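Local atomic coordinates of lysine/ornithine decarboxylase (Vibrio vulnificus, PDB entry 2PLJ), a protein that probably decarboxylates both lysine and ornithine with a pyridoxal 5'-phosphate cofactor, and is seen here with a putrescine-cofactor adduct bound. Residues G330-D335 with D360-I365; Y338-I343 with E367-P372; M307-A310 with Q315-Y318; F256-T261 with C296-T301. One frame throughout, in Å; residues are numbered along the deposited sequence. Where two conformers were deposited one is given.

Contact 1 of 4, residues G330-D335 with D360-I365. With P3T ((4-{[(4-aminobutyl)amino]methyl}-5-hydroxy-6-methylpyridin-3-yl)methyl dihydrogen phosphate), chain D; P3T ((4-{[(4-aminobutyl)amino]methyl}-5-hydroxy-6-methylpyridin-3-yl)methyl dihydrogen phosphate), chain E.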
# COMPACT_ATOMS: atom_id res chain seq x y z
N GLY A 330 -3.66 -0.06 -6.57
CA GLY A 330 -5.10 0.26 -6.83
C GLY A 330 -5.99 -0.98 -6.98
O GLY A 330 -7.18 -0.93 -6.70
N LEU A 331 -5.40 -2.12 -7.36
CA LEU A 331 -6.15 -3.39 -7.37
C LEU A 331 -6.68 -3.72 -5.98
O LEU A 331 -7.77 -4.25 -5.84
CB LEU A 331 -5.29 -4.56 -7.85
CG LEU A 331 -4.75 -4.43 -9.28
CD1 LEU A 331 -3.88 -5.67 -9.55
CD2 LEU A 331 -5.82 -4.31 -10.32
N MET A 332 -5.91 -3.35 -4.97
CA MET A 332 -6.25 -3.57 -3.57
C MET A 332 -7.06 -2.43 -2.94
O MET A 332 -8.12 -2.66 -2.35
CB MET A 332 -4.97 -3.82 -2.76
CG MET A 332 -4.20 -5.09 -3.20
SD MET A 332 -5.13 -6.64 -3.04
CE MET A 332 -5.05 -6.94 -1.28
N PHE A 333 -6.56 -1.20 -3.08
CA PHE A 333 -7.18 -0.08 -2.37
C PHE A 333 -8.30 0.60 -3.16
O PHE A 333 -9.14 1.32 -2.56
CB PHE A 333 -6.12 0.98 -2.09
CG PHE A 333 -5.09 0.57 -1.04
CD1 PHE A 333 -5.48 0.45 0.30
CD2 PHE A 333 -3.72 0.42 -1.38
CE1 PHE A 333 -4.56 0.11 1.32
CE2 PHE A 333 -2.76 0.10 -0.37
CZ PHE A 333 -3.19 -0.04 0.99
N ASP A 334 -8.30 0.44 -4.49
CA ASP A 334 -9.24 1.19 -5.37
C ASP A 334 -10.16 0.25 -6.14
O ASP A 334 -10.87 0.70 -7.06
CB ASP A 334 -8.43 2.04 -6.38
CG ASP A 334 -9.29 3.07 -7.15
OD1 ASP A 334 -10.09 3.83 -6.51
OD2 ASP A 334 -9.11 3.15 -8.40
N ASP A 335 -10.16 -1.04 -5.76
CA ASP A 335 -11.06 -2.03 -6.38
C ASP A 335 -10.91 -1.94 -7.90
O ASP A 335 -11.88 -2.04 -8.65
CB ASP A 335 -12.52 -1.77 -5.92
CG ASP A 335 -13.50 -2.86 -6.34
OD1 ASP A 335 -13.13 -4.04 -6.33
OD2 ASP A 335 -14.65 -2.51 -6.68
N ASP A 360 5.03 -12.44 -1.96
CA ASP A 360 3.71 -12.66 -1.47
C ASP A 360 2.82 -13.29 -2.52
O ASP A 360 2.72 -12.80 -3.64
CB ASP A 360 3.15 -11.30 -1.08
CG ASP A 360 2.03 -11.40 -0.10
OD1 ASP A 360 1.28 -12.41 -0.16
OD2 ASP A 360 1.94 -10.48 0.74
N SER A 361 2.17 -14.39 -2.16
CA SER A 361 1.21 -15.02 -3.09
C SER A 361 0.03 -14.08 -3.45
O SER A 361 -0.59 -14.24 -4.50
CB SER A 361 0.74 -16.37 -2.53
OG SER A 361 0.14 -16.18 -1.26
N VAL A 362 -0.26 -13.10 -2.60
CA VAL A 362 -1.34 -12.12 -2.86
C VAL A 362 -0.94 -11.17 -4.01
O VAL A 362 -1.80 -10.55 -4.64
CB VAL A 362 -1.68 -11.25 -1.59
CG1 VAL A 362 -0.59 -10.21 -1.28
CG2 VAL A 362 -3.00 -10.50 -1.80
N ASP A 363 0.37 -11.06 -4.26
CA ASP A 363 0.85 -10.11 -5.25
C ASP A 363 0.68 -10.69 -6.67
O ASP A 363 1.63 -11.18 -7.30
CB ASP A 363 2.30 -9.74 -4.98
CG ASP A 363 2.81 -8.63 -5.89
OD1 ASP A 363 2.02 -8.14 -6.75
OD2 ASP A 363 3.99 -8.24 -5.71
N VAL A 364 -0.55 -10.60 -7.16
CA VAL A 364 -0.94 -11.07 -8.50
C VAL A 364 -1.77 -9.97 -9.15
O VAL A 364 -2.72 -9.45 -8.52
CB VAL A 364 -1.72 -12.38 -8.40
CG1 VAL A 364 -2.33 -12.77 -9.75
CG2 VAL A 364 -0.78 -13.46 -7.85
N ILE A 365 -1.40 -9.60 -10.38
CA ILE A 365 -2.07 -8.51 -11.10
C ILE A 365 -3.22 -9.01 -11.99
O ILE A 365 -4.24 -8.33 -12.14
CB ILE A 365 -1.05 -7.77 -12.02
CG1 ILE A 365 0.09 -7.16 -11.19
CG2 ILE A 365 -1.78 -6.81 -12.97
CD1 ILE A 365 1.38 -7.00 -12.06
OAE P3T D . -12.50 12.87 -8.71
PAU P3T D . -12.12 11.68 -7.72
OAF P3T D . -10.57 11.32 -7.87
OAC P3T D . -13.00 10.45 -7.83
OAP P3T D . -12.23 12.16 -6.18
CAM P3T D . -11.37 13.30 -5.73
CAS P3T D . -11.87 13.67 -4.33
CAH P3T D . -12.48 14.93 -4.27
NAO P3T D . -12.98 15.37 -3.11
CAQ P3T D . -12.96 14.63 -2.01
CAA P3T D . -13.59 15.20 -0.71
CAR P3T D . -12.40 13.34 -2.01
OAD P3T D . -12.38 12.63 -0.87
CAT P3T D . -11.85 12.83 -3.20
CAG P3T D . -11.22 11.54 -3.20
NAN P3T D . -11.57 10.65 -2.29
CAL P3T D . -10.99 9.27 -2.12
CAK P3T D . -10.90 8.49 -3.44
CAJ P3T D . -10.20 7.14 -3.09
CAI P3T D . -10.05 6.26 -4.33
NAB P3T D . -9.58 4.90 -4.00
OAE P3T E . 7.56 -16.42 9.13
PAU P3T E . 6.63 -15.63 8.10
OAF P3T E . 6.79 -14.07 8.41
OAC P3T E . 5.17 -16.13 8.05
OAP P3T E . 7.14 -15.84 6.65
CAM P3T E . 8.51 -15.32 6.30
CAS P3T E . 8.86 -15.85 4.91
CAH P3T E . 9.92 -16.77 4.87
NAO P3T E . 10.30 -17.31 3.72
CAQ P3T E . 9.73 -17.02 2.54
CAA P3T E . 10.22 -17.68 1.22
CAR P3T E . 8.67 -16.09 2.51
OAD P3T E . 8.09 -15.80 1.34
CAT P3T E . 8.21 -15.51 3.71
CAG P3T E . 7.15 -14.55 3.65
NAN P3T E . 6.27 -14.58 2.65
CAL P3T E . 5.12 -13.63 2.42
CAK P3T E . 4.36 -13.24 3.68
CAJ P3T E . 3.28 -12.18 3.32
CAI P3T E . 2.40 -11.84 4.54
NAB P3T E . 1.29 -10.94 4.15
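Leu331 and Ile365 bring the two backbones to 7.5 Å between their CA atoms, and no hydrogen bond passes from the short helix 330-333 to the turn and loop 360-365. The helix probably corresponds to the specificity helix of the barrel-fold ornithine decarboxylases, whose active sites lie at the dimer interface. Leu331 carries most of the contact: its CD1 rests against the backbone of Ile365, 3.7 Å from CA, and meets the branch methyl CG2 of Ile365 at 4.2 Å. Farther along, Met332 CE comes to 4.1 Å from Val362 CG2, the methionine chain bending at chi2 and chi3; a second conformer of this methionine makes that touch doubtful. Val362 CG2, anti to the backbone N, is the branch that faces the methionine. The loop is shaped from within by a type I turn from Asp360 to Asp363, combined with an Asx turn in which Asp360 OD1 accepts from Val362 N at 3.0 Å, the donor lying above the carboxylate plane. An inverse gamma turn centred on Asp363 follows. Lys186 of the second subunit holds the carbonyl oxygens of Asp360 and Asp363. The two segments serve different sites: Asp334, just past the helix, belongs to the pocket of its own chain, whereas Asp360 borders the ligand bound mainly by the second subunit, OD2 lying 3.4 Å from carbon CAJ. In the pocket of its own chain the ligand's terminal amine NAB donates to Asp334 OD1 at 2.8 Å, an oxygen that also forms a salt bridge with Arg293 NH2.

Contact 2 of 4, residues Y338-I343 with E367-P372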
# COMPACT_ATOMS: atom_id res chain seq x y z
N TYR A 338 -7.37 -2.59 -14.67
CA TYR A 338 -6.79 -1.78 -15.74
C TYR A 338 -6.66 -2.59 -17.02
O TYR A 338 -6.30 -3.77 -16.95
CB TYR A 338 -5.39 -1.22 -15.36
CG TYR A 338 -5.36 -0.62 -13.97
CD1 TYR A 338 -5.78 0.70 -13.76
CD2 TYR A 338 -4.95 -1.39 -12.87
CE1 TYR A 338 -5.81 1.25 -12.48
CE2 TYR A 338 -4.96 -0.86 -11.57
CZ TYR A 338 -5.39 0.47 -11.39
OH TYR A 338 -5.36 0.99 -10.13
N PRO A 339 -6.86 -1.93 -18.18
CA PRO A 339 -6.55 -2.63 -19.45
C PRO A 339 -5.05 -2.93 -19.46
O PRO A 339 -4.25 -2.09 -19.09
CB PRO A 339 -6.90 -1.61 -20.54
CG PRO A 339 -7.68 -0.49 -19.84
CD PRO A 339 -7.28 -0.53 -18.39
N LEU A 340 -4.70 -4.14 -19.87
CA LEU A 340 -3.30 -4.60 -19.95
C LEU A 340 -3.01 -5.09 -21.37
O LEU A 340 -3.86 -5.72 -22.00
CB LEU A 340 -3.04 -5.72 -18.95
CG LEU A 340 -3.23 -5.42 -17.45
CD1 LEU A 340 -3.19 -6.71 -16.63
CD2 LEU A 340 -2.22 -4.40 -16.95
N THR A 341 -1.81 -4.80 -21.85
CA THR A 341 -1.40 -5.30 -23.15
C THR A 341 0.10 -5.62 -23.13
O THR A 341 0.78 -5.44 -22.10
CB THR A 341 -1.83 -4.31 -24.30
OG1 THR A 341 -1.70 -4.94 -25.58
CG2 THR A 341 -1.04 -2.99 -24.26
N THR A 342 0.59 -6.13 -24.25
CA THR A 342 2.01 -6.42 -24.39
C THR A 342 2.45 -5.82 -25.71
O THR A 342 1.62 -5.61 -26.60
CB THR A 342 2.26 -7.96 -24.41
OG1 THR A 342 1.42 -8.56 -25.41
CG2 THR A 342 1.93 -8.54 -23.05
N ILE A 343 3.73 -5.50 -25.82
CA ILE A 343 4.28 -5.04 -27.10
C ILE A 343 4.22 -6.20 -28.08
O ILE A 343 3.73 -6.04 -29.20
CB ILE A 343 5.68 -4.42 -26.96
CG1 ILE A 343 5.59 -3.09 -26.19
CG2 ILE A 343 6.34 -4.20 -28.37
CD1 ILE A 343 6.93 -2.54 -25.73
N GLU A 367 -5.09 -12.83 -12.62
CA GLU A 367 -5.16 -14.28 -12.29
C GLU A 367 -5.30 -15.15 -13.53
O GLU A 367 -4.87 -16.31 -13.54
CB GLU A 367 -6.31 -14.58 -11.32
CG GLU A 367 -6.07 -14.08 -9.88
CD GLU A 367 -7.25 -14.36 -8.96
OE1 GLU A 367 -7.93 -15.39 -9.18
OE2 GLU A 367 -7.51 -13.55 -8.03
N ASN A 368 -5.93 -14.62 -14.57
CA ASN A 368 -6.16 -15.37 -15.79
C ASN A 368 -6.16 -14.34 -16.90
O ASN A 368 -6.99 -13.42 -16.90
CB ASN A 368 -7.51 -16.13 -15.73
CG ASN A 368 -7.67 -17.14 -16.86
OD1 ASN A 368 -6.69 -17.69 -17.37
ND2 ASN A 368 -8.93 -17.41 -17.24
N ILE A 369 -5.20 -14.44 -17.81
CA ILE A 369 -5.12 -13.52 -18.94
C ILE A 369 -4.46 -14.24 -20.12
O ILE A 369 -3.45 -14.94 -19.94
CB ILE A 369 -4.33 -12.24 -18.55
CG1 ILE A 369 -4.26 -11.24 -19.72
CG2 ILE A 369 -2.95 -12.61 -17.99
CD1 ILE A 369 -3.84 -9.78 -19.29
N LEU A 370 -5.03 -14.08 -21.31
CA LEU A 370 -4.44 -14.67 -22.52
C LEU A 370 -3.36 -13.77 -23.09
O LEU A 370 -3.59 -12.58 -23.32
CB LEU A 370 -5.50 -14.96 -23.60
CG LEU A 370 -6.62 -15.94 -23.23
CD1 LEU A 370 -7.70 -15.98 -24.30
CD2 LEU A 370 -6.07 -17.34 -22.97
N LEU A 371 -2.18 -14.34 -23.28
CA LEU A 371 -1.04 -13.58 -23.77
C LEU A 371 -0.20 -14.41 -24.72
O LEU A 371 -0.10 -15.64 -24.57
CB LEU A 371 -0.14 -13.12 -22.61
CG LEU A 371 -0.67 -12.22 -21.49
CD1 LEU A 371 0.43 -12.06 -20.46
CD2 LEU A 371 -1.11 -10.81 -21.99
N PRO A 372 0.45 -13.74 -25.68
CA PRO A 372 1.45 -14.45 -26.46
C PRO A 372 2.61 -14.88 -25.54
O PRO A 372 2.76 -14.35 -24.42
CB PRO A 372 1.92 -13.40 -27.48
CG PRO A 372 1.52 -12.11 -26.95
CD PRO A 372 0.32 -12.32 -26.08
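Leu340 and Ile369 make the apolar part of this contact, their side chains crossing at about a right angle with CD1 of Leu340 4.1 Å from CD1 of Ile369. The isoleucine methyl also reaches the root of the leucine, its CD1 standing 4.2 Å from Leu340 CB. It extends this far because CG1 leaves the Ile369 backbone opposite the amide nitrogen (chi1 -178°) and the chain stays extended beyond it. A second methyl pair lies two residues on, where Thr342 CG2 meets Leu371 CD2 at 3.9 Å. Leu354 and Ile365 also touch Leu340, and Leu354 packs on Leu371 as well, so the methyls belong to a larger apolar cluster.

The polar end of Thr342 makes a different sort of contact. Its OG1 stands at the CG-CD edge of the Pro372 ring, 3.9 Å from CG, the two side chains running past each other in opposite directions. This touch on ring carbons is van der Waals packing. The hydroxyl is hydrogen-bonded to the carbonyl oxygen of Lys344, just after the strand.

Backbone bonding between the segments is absent. Strands 340-342 and 369-372 run nearly parallel, at 16°, but their axes stay 8.3 Å apart, too far for pairing, so the two segments meet through side chains only. Each strand pairs elsewhere, 340-342 with 379-382 and 369-372 with 349-355, both antiparallel. Two strands of one curled sheet thus face each other through their side chains, as in the interior of the beta barrel that accompanies the beta/alpha barrel in this decarboxylase family.

Contact 3 of 4, residues M307-A310 with Q315-Y318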
# COMPACT_ATOMS: atom_id res chain seq x y z
N MET A 307 10.59 -10.54 -15.18
CA MET A 307 11.81 -10.97 -14.46
C MET A 307 12.12 -12.45 -14.64
O MET A 307 13.29 -12.86 -14.71
CB MET A 307 11.70 -10.64 -12.97
CG MET A 307 11.53 -9.15 -12.67
SD MET A 307 11.84 -8.77 -10.93
CE MET A 307 10.78 -9.95 -10.06
N GLY A 308 11.06 -13.26 -14.70
CA GLY A 308 11.17 -14.70 -14.91
C GLY A 308 9.78 -15.27 -15.13
O GLY A 308 8.78 -14.53 -15.23
N GLN A 309 9.74 -16.59 -15.18
CA GLN A 309 8.52 -17.28 -15.59
C GLN A 309 8.58 -18.76 -15.30
O GLN A 309 9.67 -19.35 -15.27
CB GLN A 309 8.25 -17.04 -17.08
CG GLN A 309 9.42 -17.39 -18.02
CD GLN A 309 9.10 -17.09 -19.46
OE1 GLN A 309 8.39 -17.86 -20.12
NE2 GLN A 309 9.61 -15.99 -19.96
N ALA A 310 7.41 -19.36 -15.08
CA ALA A 310 7.30 -20.81 -14.86
C ALA A 310 5.92 -21.30 -15.26
O ALA A 310 4.94 -20.57 -15.11
CB ALA A 310 7.56 -21.13 -13.39
N GLN A 315 -0.72 -23.24 -16.69
CA GLN A 315 -0.66 -21.81 -17.00
C GLN A 315 0.77 -21.31 -16.92
O GLN A 315 1.53 -21.80 -16.07
CB GLN A 315 -1.51 -21.01 -16.02
CG GLN A 315 -2.93 -20.82 -16.52
CD GLN A 315 -3.71 -19.89 -15.64
OE1 GLN A 315 -3.78 -20.12 -14.43
NE2 GLN A 315 -4.29 -18.82 -16.22
N ILE A 316 1.13 -20.35 -17.78
CA ILE A 316 2.44 -19.73 -17.71
C ILE A 316 2.34 -18.54 -16.76
O ILE A 316 1.59 -17.58 -17.03
CB ILE A 316 3.01 -19.23 -19.07
CG1 ILE A 316 3.05 -20.35 -20.12
CG2 ILE A 316 4.43 -18.62 -18.87
CD1 ILE A 316 3.66 -19.89 -21.47
N TRP A 317 3.08 -18.61 -15.66
CA TRP A 317 3.22 -17.47 -14.74
C TRP A 317 4.38 -16.57 -15.17
O TRP A 317 5.51 -17.05 -15.32
CB TRP A 317 3.48 -17.96 -13.32
CG TRP A 317 2.28 -18.50 -12.62
CD1 TRP A 317 1.51 -19.58 -12.98
CD2 TRP A 317 1.70 -17.97 -11.42
NE1 TRP A 317 0.49 -19.77 -12.07
CE2 TRP A 317 0.58 -18.79 -11.11
CE3 TRP A 317 2.00 -16.89 -10.59
CZ2 TRP A 317 -0.23 -18.56 -9.98
CZ3 TRP A 317 1.20 -16.65 -9.46
CH2 TRP A 317 0.09 -17.48 -9.18
N TYR A 318 4.09 -15.29 -15.39
CA TYR A 318 5.12 -14.26 -15.56
C TYR A 318 5.25 -13.44 -14.27
O TYR A 318 4.25 -12.98 -13.73
CB TYR A 318 4.77 -13.33 -16.73
CG TYR A 318 4.64 -14.06 -18.05
CD1 TYR A 318 5.76 -14.63 -18.66
CD2 TYR A 318 3.38 -14.21 -18.67
CE1 TYR A 318 5.66 -15.31 -19.88
CE2 TYR A 318 3.27 -14.90 -19.90
CZ TYR A 318 4.42 -15.44 -20.50
OH TYR A 318 4.34 -16.13 -21.69
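Ala310 and Trp317 form an antiparallel hydrogen-bonded pair: Ala310 N donates to Trp317 O at 3.0 Å, and Trp317 N returns a bond to Ala310 O at 2.8 Å. Beside them, Gln309 and Tyr318 are a non-hydrogen-bonded pair with CA atoms 4.5 Å apart, and Gln309 CA makes a CA-H...O contact with Trp317 O at 3.0 Å.

On the face of the sheet carrying this second pair, the glutamine and tyrosine side chains lie alongside each other and point the same way. Gln309 starts between its backbone N and carbonyl carbon (chi1 53°) and then runs straight, bringing OE1 to 3.7 Å from Tyr318 CE1 with the amide nearly perpendicular to the ring. Ile316 CG2 sits over a face of that ring, 3.5 Å above its plane and toward the rim.

Farther out, the loop after strand 369-372 fixes both polar ends. Lys373 NZ donates to Gln309 OE1, Gln309 NE2 is bonded to Leu374 O and Asn376 OD1, and Tyr318 OH bonds with Leu374 N, so the buried amide is satisfied at both ends. Lys158 of the second subunit bonds to Met307 O. Met307 and Gly308 together face Tyr319, a classic beta bulge in the hairpin of strands 300-312 and 315-320.

Contact 4 of 4, residues F256-T261 with C296-T301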
# COMPACT_ATOMS: atom_id res chain seq x y z
N PHE A 256 -16.07 12.17 -10.98
CA PHE A 256 -16.35 12.05 -12.41
C PHE A 256 -15.57 10.85 -12.90
O PHE A 256 -14.40 10.67 -12.54
CB PHE A 256 -15.92 13.33 -13.13
CG PHE A 256 -16.45 14.57 -12.48
CD1 PHE A 256 -17.80 14.93 -12.63
CD2 PHE A 256 -15.64 15.31 -11.61
CE1 PHE A 256 -18.30 16.07 -11.98
CE2 PHE A 256 -16.14 16.45 -10.96
CZ PHE A 256 -17.48 16.83 -11.14
N PRO A 257 -16.25 9.98 -13.67
CA PRO A 257 -15.67 8.69 -14.04
C PRO A 257 -14.85 8.71 -15.34
O PRO A 257 -15.05 9.56 -16.22
CB PRO A 257 -16.92 7.81 -14.21
CG PRO A 257 -17.93 8.76 -14.86
CD PRO A 257 -17.65 10.12 -14.13
N VAL A 258 -13.96 7.73 -15.46
CA VAL A 258 -13.19 7.53 -16.69
C VAL A 258 -13.29 6.07 -17.13
O VAL A 258 -13.68 5.19 -16.34
CB VAL A 258 -11.70 7.90 -16.50
CG1 VAL A 258 -11.57 9.33 -16.05
CG2 VAL A 258 -11.02 6.96 -15.54
N ASN A 259 -12.92 5.82 -18.37
CA ASN A 259 -12.96 4.46 -18.91
C ASN A 259 -11.79 3.66 -18.39
O ASN A 259 -10.64 4.08 -18.55
CB ASN A 259 -12.90 4.48 -20.43
CG ASN A 259 -14.11 5.14 -21.04
OD1 ASN A 259 -14.00 6.11 -21.77
ND2 ASN A 259 -15.26 4.65 -20.68
N TYR A 260 -12.10 2.51 -17.80
CA TYR A 260 -11.07 1.49 -17.53
C TYR A 260 -11.29 0.36 -18.53
O TYR A 260 -10.91 0.48 -19.69
CB TYR A 260 -11.09 1.01 -16.08
CG TYR A 260 -10.53 2.07 -15.17
CD1 TYR A 260 -9.14 2.19 -14.97
CD2 TYR A 260 -11.38 3.00 -14.56
CE1 TYR A 260 -8.61 3.20 -14.15
CE2 TYR A 260 -10.88 4.01 -13.74
CZ TYR A 260 -9.49 4.12 -13.54
OH TYR A 260 -9.03 5.16 -12.72
N THR A 261 -11.91 -0.73 -18.10
CA THR A 261 -12.19 -1.82 -19.06
C THR A 261 -13.65 -1.82 -19.52
O THR A 261 -14.02 -2.63 -20.36
CB THR A 261 -11.83 -3.21 -18.50
OG1 THR A 261 -12.67 -3.49 -17.36
CG2 THR A 261 -10.34 -3.26 -18.08
N CYS A 296 -6.28 12.99 -14.04
CA CYS A 296 -4.98 12.28 -14.06
C CYS A 296 -5.03 10.86 -14.56
O CYS A 296 -4.06 10.38 -15.12
CB CYS A 296 -4.26 12.32 -12.70
SG CYS A 296 -5.26 11.65 -11.37
N ALA A 297 -6.16 10.17 -14.35
CA ALA A 297 -6.13 8.72 -14.63
C ALA A 297 -5.64 8.34 -16.05
O ALA A 297 -4.79 7.46 -16.19
CB ALA A 297 -7.50 8.04 -14.31
N PRO A 298 -6.20 8.98 -17.10
CA PRO A 298 -5.83 8.58 -18.49
C PRO A 298 -4.44 9.01 -18.91
O PRO A 298 -3.95 8.58 -19.98
CB PRO A 298 -6.87 9.33 -19.34
CG PRO A 298 -8.02 9.62 -18.38
CD PRO A 298 -7.30 9.96 -17.09
N ALA A 299 -3.80 9.84 -18.09
CA ALA A 299 -2.56 10.50 -18.49
C ALA A 299 -1.30 9.65 -18.24
O ALA A 299 -0.19 10.07 -18.62
CB ALA A 299 -2.43 11.87 -17.79
N VAL A 300 -1.46 8.48 -17.62
CA VAL A 300 -0.28 7.69 -17.26
C VAL A 300 -0.40 6.29 -17.85
O VAL A 300 -1.47 5.67 -17.79
CB VAL A 300 -0.05 7.63 -15.70
CG1 VAL A 300 1.10 6.69 -15.34
CG2 VAL A 300 0.16 9.06 -15.12
N THR A 301 0.70 5.81 -18.41
CA THR A 301 0.81 4.44 -18.92
C THR A 301 1.89 3.72 -18.13
O THR A 301 2.99 4.26 -18.00
CB THR A 301 1.25 4.52 -20.39
OG1 THR A 301 0.28 5.29 -21.11
CG2 THR A 301 1.34 3.09 -21.01
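Val258 begins the contact, turning its side chain toward Ala297. Its two methyls divide the opposing surface: CG2 meets Ala297 CB at 3.9 Å, while CG1 lies 4.3 Å from Pro298 CG. The backbone oxygen of Val258 takes no part in this touch and accepts a hydrogen bond from Gln218 NE2. The segment belongs to the loop after strand 249-251, the seventh in sequence of the eight parallel strands of the beta/alpha barrel, and the partner starts at the end of helix 293-296, where the chain leaves that barrel for strand 300-312 of the mixed sheet. Past Asn259, Tyr260 swings its ring end back to Ala297. With CG beside the backbone N (chi1 -73°), its OH arrives 3.6 Å from Ala297 CB, so this one methyl sits against both the valine and the phenol. That hydroxyl is also hydrogen-bonded to Arg293 NH1, and Arg293 gives its backbone N to the bound ligand, consistent with a second-shell part for Tyr260. Across from it, the turn at Ala297 and Pro298 is held by a backbone bond of 3.0 Å from Ala299 N to Cys296 O.

From the N terminus, contact 4 comes first, closing a stretch of 34 residues and tying a loop of the beta/alpha barrel to the entry of strand 300-312. That strand runs on into contact 3, a tight hairpin closed over four residues. Contacts 1 and 2 follow and cross, closing stretches of 24 and 23 residues: contact 1 joins helix 330-333 to the loop between strands 349-355 and 369-372, contact 2 two strands of the mixed sheet. They meet where Ile365 packs on Leu340 and Leu331 on Tyr338. Contact 2 also touches contact 4, through Pro339 and Tyr260, and contact 3, through Leu371 and Tyr318. Contacts 1 and 3 both reach the second subunit, on the same side of the chain's centre.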